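Long-range contacts in extracellular PQQ-dependent sugar dehydrogenase (Coprinopsis cinerea, PDB 6JT6), which probably oxidises sugars through a PQQ-dependent catalytic domain and passes the electrons to the heme-binding cytochrome b domain described here: residues Y30-A35 with G175-T180; G142-S147 with S165-Y170. All blocks are in the same frame, centred on the assembly; numbering follows the deposited sequence.

How the interactions relate
Strand 26-33 comes early in the chain, and its last residues wait about 140 positions for the partner that closes interaction 1. Within that long loop, which holds many strands but no helix, strand 138-146 runs out, a strandless connection turns back, and strand 166-173 returns beside it to close interaction 2. Interaction 2 is therefore nested inside interaction 1. After strand 166-173 and a short turn the chain enters strand 178-179, so an edge strand of the heme-bearing sheet leads into the parallel partner of the other sheet. The centres lie about 24 Å apart, yet Tyr30 CE2 packs 3.4 Å from Tyr170 OH, where the two sheets meet.

Interaction 1: Y30-A35 with G175-T180; sequences YIFPSA and GNARTT
Arg178 lays its guanidinium beside the Phe32 side chain, one face toward Phe32 CG, with NH1 3.7 Å from Phe32 CB. The ring and guanidinium planes stand 76° apart, which rules out a parallel stack. The chain runs extended from CG to NE past Pro33 O, and a turn at the CD-NE bond then sets NH1 3.0 Å from that oxygen. That bond is nearly straight, 167° at the hydrogen, and Pro33 O lies at the guanidinium edge and in its plane. NE and NH2 are held by Thr135 O and Pro134 O, so three carbonyls fix the rotation of the group. On the backbone, Phe32 N donates to Ala177 O at 2.9 Å, and Thr179 N donates to Phe32 O at 3.0 Å. Both bonds flank Arg178, the pattern of a parallel bridge between Phe32 and Arg178; it adds the short strand 178-179 to strand 26-33 in a mixed sheet of the cytochrome domain. Arg178 CA also sits 3.3 Å from Phe32 O, a CA-H...O contact. Ala177 CB meets Phe32 CD2 at 3.9 Å, while Phe44 stacks on the Phe32 ring. Next along, the methyls Ile31 CG2 and Thr179 CG2 lie side by side at 3.6 Å, near Tyr185 of helix 182-191. With its hydroxyl anti to the backbone N (chi1 -179°), Thr179 OG1 accepts from Leu181 N at the turn into that helix.

Interaction 2: G142-S147 with S165-Y170; sequences GWAFHS and SHAAQY. With HEM (protoporphyrin IX containing Fe), chain C.
Part of the heme pocket is built on this antiparallel strand pair, whose axes run 4.7 Å apart at 174°. Ala144 and Ala167 form a non-hydrogen-bonded pair facing the porphyrin: Ala144 CB lies 3.6 Å from heme CHD, and Ala167 CB approaches C3D. Gly142, on the same face, lets the heme methyl CMD come to 3.6 Å from its CA. The opposite face carries Trp143. Its CG sits between the backbone N and carbonyl carbon (chi1 57°), which folds the indole across the neighbouring strand, with Ala168 N over the ring centre 3.5 Å above its plane. His166 CB and Tyr170 CD2 meet the indole at its edge, and Phe19 and Trp28 adjoin it. Water 2 accepts from Trp143 NE1 and donates to Gln169 O, while water 1 links Gly142 O with Tyr170 OH. Reciprocal backbone bonds join Trp143 with Ala168 and Phe145 with His166. At the strand end, Ser147 N donates to Ser165 OG at 3.0 Å, and that hydroxyl also bonds His166 ND1 at 2.7 Å. Ser165 and His166 both face Phe145, a classic beta bulge at the start of strand 166-173, an outermost strand of the heme-bearing sheet in this cellobiose dehydrogenase-type cytochrome domain.

Interaction 1: Y30-A35 with G175-T180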
# COMPACT_ATOMS: atom_id res chain seq x y z
N TYR A 30 -5.18 4.75 1.30
CA TYR A 30 -4.28 5.26 2.33
C TYR A 30 -5.04 6.02 3.38
O TYR A 30 -6.00 6.70 3.07
CB TYR A 30 -3.18 6.18 1.76
CG TYR A 30 -2.39 5.52 0.67
CD1 TYR A 30 -1.26 4.74 0.98
CD2 TYR A 30 -2.81 5.61 -0.68
CE1 TYR A 30 -0.54 4.10 -0.03
CE2 TYR A 30 -2.09 4.99 -1.69
CZ TYR A 30 -0.98 4.23 -1.35
OH TYR A 30 -0.26 3.58 -2.33
N ILE A 31 -4.57 5.89 4.62
CA ILE A 31 -5.03 6.69 5.74
C ILE A 31 -3.77 7.24 6.41
O ILE A 31 -2.87 6.47 6.71
CB ILE A 31 -5.83 5.86 6.76
CG1 ILE A 31 -6.89 4.97 6.08
CG2 ILE A 31 -6.53 6.80 7.73
CD1 ILE A 31 -7.55 3.94 7.00
N PHE A 32 -3.72 8.55 6.63
CA PHE A 32 -2.55 9.17 7.26
C PHE A 32 -3.01 9.78 8.59
O PHE A 32 -4.19 10.13 8.72
CB PHE A 32 -1.87 10.23 6.35
CG PHE A 32 -1.05 9.65 5.24
CD1 PHE A 32 0.35 9.66 5.30
CD2 PHE A 32 -1.66 9.15 4.08
CE1 PHE A 32 1.12 9.12 4.26
CE2 PHE A 32 -0.89 8.61 3.05
CZ PHE A 32 0.49 8.59 3.14
N PRO A 33 -2.09 9.88 9.57
CA PRO A 33 -2.44 10.53 10.84
C PRO A 33 -2.48 12.05 10.69
O PRO A 33 -1.81 12.62 9.83
CB PRO A 33 -1.33 10.09 11.79
CG PRO A 33 -0.17 9.83 10.91
CD PRO A 33 -0.74 9.29 9.63
N SER A 34 -3.25 12.67 11.57
CA SER A 34 -3.47 14.10 11.58
C SER A 34 -2.32 14.91 12.20
O SER A 34 -1.15 14.52 12.10
CB SER A 34 -4.77 14.38 12.34
OG SER A 34 -5.20 15.70 12.11
N ALA A 35 -2.68 16.05 12.79
CA ALA A 35 -1.79 16.97 13.53
C ALA A 35 -2.52 17.54 14.76
O ALA A 35 -1.88 17.97 15.72
CB ALA A 35 -1.31 18.10 12.62
N GLY A 175 -3.17 16.10 2.83
CA GLY A 175 -4.01 16.60 3.91
C GLY A 175 -5.42 16.05 3.90
O GLY A 175 -6.01 15.84 4.95
N ASN A 176 -5.94 15.80 2.71
CA ASN A 176 -7.21 15.11 2.57
C ASN A 176 -7.22 13.64 2.99
O ASN A 176 -8.30 13.08 3.27
CB ASN A 176 -7.73 15.26 1.14
CG ASN A 176 -8.91 16.22 1.05
OD1 ASN A 176 -8.83 17.28 0.41
ND2 ASN A 176 -10.00 15.86 1.72
N ALA A 177 -6.04 13.02 3.02
CA ALA A 177 -5.88 11.63 3.44
C ALA A 177 -5.58 11.55 4.96
O ALA A 177 -5.61 10.46 5.54
CB ALA A 177 -4.81 10.94 2.60
N ARG A 178 -5.32 12.70 5.59
CA ARG A 178 -5.04 12.79 7.04
C ARG A 178 -6.33 12.82 7.87
O ARG A 178 -7.30 13.41 7.46
CB ARG A 178 -4.12 13.98 7.38
CG ARG A 178 -2.76 13.93 6.69
CD ARG A 178 -1.70 14.84 7.33
NE ARG A 178 -0.39 14.67 6.66
CZ ARG A 178 0.51 13.71 6.88
NH1 ARG A 178 0.35 12.76 7.81
NH2 ARG A 178 1.63 13.70 6.16
N THR A 179 -6.33 12.15 9.02
CA THR A 179 -7.53 12.10 9.88
C THR A 179 -7.20 11.92 11.36
O THR A 179 -6.33 11.11 11.73
CB THR A 179 -8.58 11.03 9.44
OG1 THR A 179 -9.72 11.08 10.33
CG2 THR A 179 -8.02 9.60 9.47
N THR A 180 -7.91 12.66 12.21
CA THR A 180 -7.81 12.47 13.66
C THR A 180 -8.38 11.10 14.05
O THR A 180 -8.07 10.60 15.12
CB THR A 180 -8.45 13.62 14.48
OG1 THR A 180 -9.84 13.73 14.14
CG2 THR A 180 -7.75 14.94 14.20

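Interaction 2: G142-S147 with S165-Y170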
# COMPACT_ATOMS: atom_id res chain seq x y z
N GLY A 142 3.13 6.32 -6.88
CA GLY A 142 3.12 5.36 -7.97
C GLY A 142 2.23 4.19 -7.60
O GLY A 142 1.93 3.94 -6.40
N TRP A 143 1.73 3.51 -8.63
CA TRP A 143 1.01 2.24 -8.44
C TRP A 143 1.61 1.23 -9.42
O TRP A 143 2.05 1.62 -10.51
CB TRP A 143 -0.53 2.42 -8.65
CG TRP A 143 -0.95 2.95 -9.96
CD1 TRP A 143 -1.14 4.29 -10.32
CD2 TRP A 143 -1.20 2.19 -11.15
NE1 TRP A 143 -1.53 4.38 -11.63
CE2 TRP A 143 -1.57 3.12 -12.17
CE3 TRP A 143 -1.20 0.81 -11.44
CZ2 TRP A 143 -1.93 2.70 -13.48
CZ3 TRP A 143 -1.54 0.40 -12.75
CH2 TRP A 143 -1.87 1.36 -13.76
N ALA A 144 1.62 -0.04 -9.05
CA ALA A 144 2.17 -1.08 -9.92
C ALA A 144 1.41 -2.38 -9.66
O ALA A 144 0.94 -2.63 -8.53
CB ALA A 144 3.69 -1.27 -9.70
N PHE A 145 1.30 -3.22 -10.70
CA PHE A 145 0.39 -4.33 -10.64
C PHE A 145 0.87 -5.40 -11.58
O PHE A 145 1.18 -5.11 -12.74
CB PHE A 145 -0.98 -3.80 -11.05
CG PHE A 145 -2.11 -4.79 -11.00
CD1 PHE A 145 -2.77 -5.08 -9.80
CD2 PHE A 145 -2.58 -5.38 -12.19
CE1 PHE A 145 -3.86 -5.97 -9.79
CE2 PHE A 145 -3.67 -6.25 -12.18
CZ PHE A 145 -4.30 -6.55 -10.97
N HIS A 146 0.92 -6.64 -11.09
CA HIS A 146 1.07 -7.79 -12.00
C HIS A 146 -0.26 -8.52 -12.06
O HIS A 146 -0.73 -9.07 -11.05
CB HIS A 146 2.14 -8.74 -11.54
CG HIS A 146 2.72 -9.53 -12.65
ND1 HIS A 146 1.97 -10.43 -13.38
CD2 HIS A 146 3.94 -9.51 -13.22
CE1 HIS A 146 2.73 -10.97 -14.32
NE2 HIS A 146 3.93 -10.41 -14.25
N SER A 147 -0.86 -8.52 -13.23
CA SER A 147 -2.22 -9.06 -13.40
C SER A 147 -2.37 -10.56 -13.21
O SER A 147 -3.49 -11.06 -13.06
CB SER A 147 -2.77 -8.64 -14.78
OG SER A 147 -2.09 -9.35 -15.82
N SER A 165 2.75 -5.81 -15.00
CA SER A 165 2.10 -5.65 -16.28
C SER A 165 1.61 -4.21 -16.47
O SER A 165 1.46 -3.75 -17.62
CB SER A 165 0.93 -6.64 -16.39
OG SER A 165 0.04 -6.47 -15.30
N HIS A 166 1.35 -3.52 -15.36
CA HIS A 166 0.77 -2.17 -15.39
C HIS A 166 1.43 -1.35 -14.33
O HIS A 166 1.62 -1.83 -13.20
CB HIS A 166 -0.74 -2.18 -15.09
CG HIS A 166 -1.57 -3.05 -15.99
ND1 HIS A 166 -1.63 -4.42 -15.84
CD2 HIS A 166 -2.39 -2.75 -17.03
CE1 HIS A 166 -2.43 -4.93 -16.77
NE2 HIS A 166 -2.92 -3.93 -17.49
N ALA A 167 1.75 -0.10 -14.66
CA ALA A 167 2.23 0.85 -13.64
C ALA A 167 2.08 2.29 -14.14
O ALA A 167 2.22 2.55 -15.33
CB ALA A 167 3.70 0.57 -13.27
N ALA A 168 1.76 3.22 -13.23
CA ALA A 168 1.80 4.65 -13.53
C ALA A 168 1.82 5.43 -12.21
O ALA A 168 2.29 4.91 -11.21
CB ALA A 168 0.66 5.05 -14.48
N GLN A 169 1.40 6.69 -12.24
CA GLN A 169 1.55 7.61 -11.09
C GLN A 169 0.33 8.47 -11.05
O GLN A 169 -0.32 8.68 -12.08
CB GLN A 169 2.74 8.58 -11.26
CG GLN A 169 4.03 8.00 -11.78
CD GLN A 169 5.17 9.00 -11.76
OE1 GLN A 169 5.47 9.62 -10.73
NE2 GLN A 169 5.85 9.12 -12.90
N TYR A 170 0.06 9.04 -9.88
CA TYR A 170 -1.01 10.04 -9.77
C TYR A 170 -0.67 10.98 -8.63
O TYR A 170 0.04 10.59 -7.70
CB TYR A 170 -2.38 9.36 -9.53
CG TYR A 170 -2.41 8.47 -8.31
CD1 TYR A 170 -2.74 8.97 -7.05
CD2 TYR A 170 -2.07 7.11 -8.40
CE1 TYR A 170 -2.75 8.15 -5.93
CE2 TYR A 170 -2.07 6.29 -7.29
CZ TYR A 170 -2.42 6.81 -6.06
OH TYR A 170 -2.43 5.96 -4.96
CHA HEM C . 7.69 1.96 -14.05
CHB HEM C . 10.74 -1.79 -14.65
CHC HEM C . 9.25 -3.71 -10.46
CHD HEM C . 6.88 0.48 -9.49
C1A HEM C . 8.60 1.08 -14.60
C2A HEM C . 9.15 1.19 -15.90
C3A HEM C . 9.99 0.12 -16.07
C4A HEM C . 9.99 -0.65 -14.87
CMA HEM C . 10.82 -0.20 -17.30
CAA HEM C . 8.85 2.28 -16.92
CBA HEM C . 7.39 2.28 -17.43
CGA HEM C . 6.90 0.95 -17.94
O1A HEM C . 6.01 0.30 -17.35
O2A HEM C . 7.39 0.50 -19.00
C1B HEM C . 10.59 -2.65 -13.57
C2B HEM C . 11.25 -3.92 -13.49
C3B HEM C . 10.80 -4.50 -12.32
C4B HEM C . 9.86 -3.53 -11.70
CMB HEM C . 12.22 -4.51 -14.53
CAB HEM C . 11.13 -5.80 -11.68
CBB HEM C . 11.36 -6.92 -12.36
C1C HEM C . 8.54 -2.70 -9.77
C2C HEM C . 8.00 -2.82 -8.47
C3C HEM C . 7.32 -1.63 -8.18
C4C HEM C . 7.42 -0.78 -9.34
CMC HEM C . 8.20 -4.04 -7.59
CAC HEM C . 6.64 -1.30 -6.90
CBC HEM C . 5.98 -2.24 -6.18
C1D HEM C . 6.87 1.16 -10.72
C2D HEM C . 6.16 2.44 -10.89
C3D HEM C . 6.39 2.87 -12.14
C4D HEM C . 7.26 1.83 -12.73
CMD HEM C . 5.31 3.18 -9.89
CAD HEM C . 5.82 4.12 -12.81
CBD HEM C . 6.56 5.41 -12.50
CGD HEM C . 7.87 5.41 -13.24
O1D HEM C . 8.98 5.44 -12.65
O2D HEM C . 7.83 5.33 -14.48
NA HEM C . 9.11 -0.07 -13.99
NB HEM C . 9.79 -2.46 -12.51
NC HEM C . 8.14 -1.48 -10.29
ND HEM C . 7.56 0.84 -11.85
FE HEM C . 8.64 -0.74 -12.17
O HOH W 1 -0.39 3.92 -4.91
O HOH W 2 -2.25 6.82 -13.06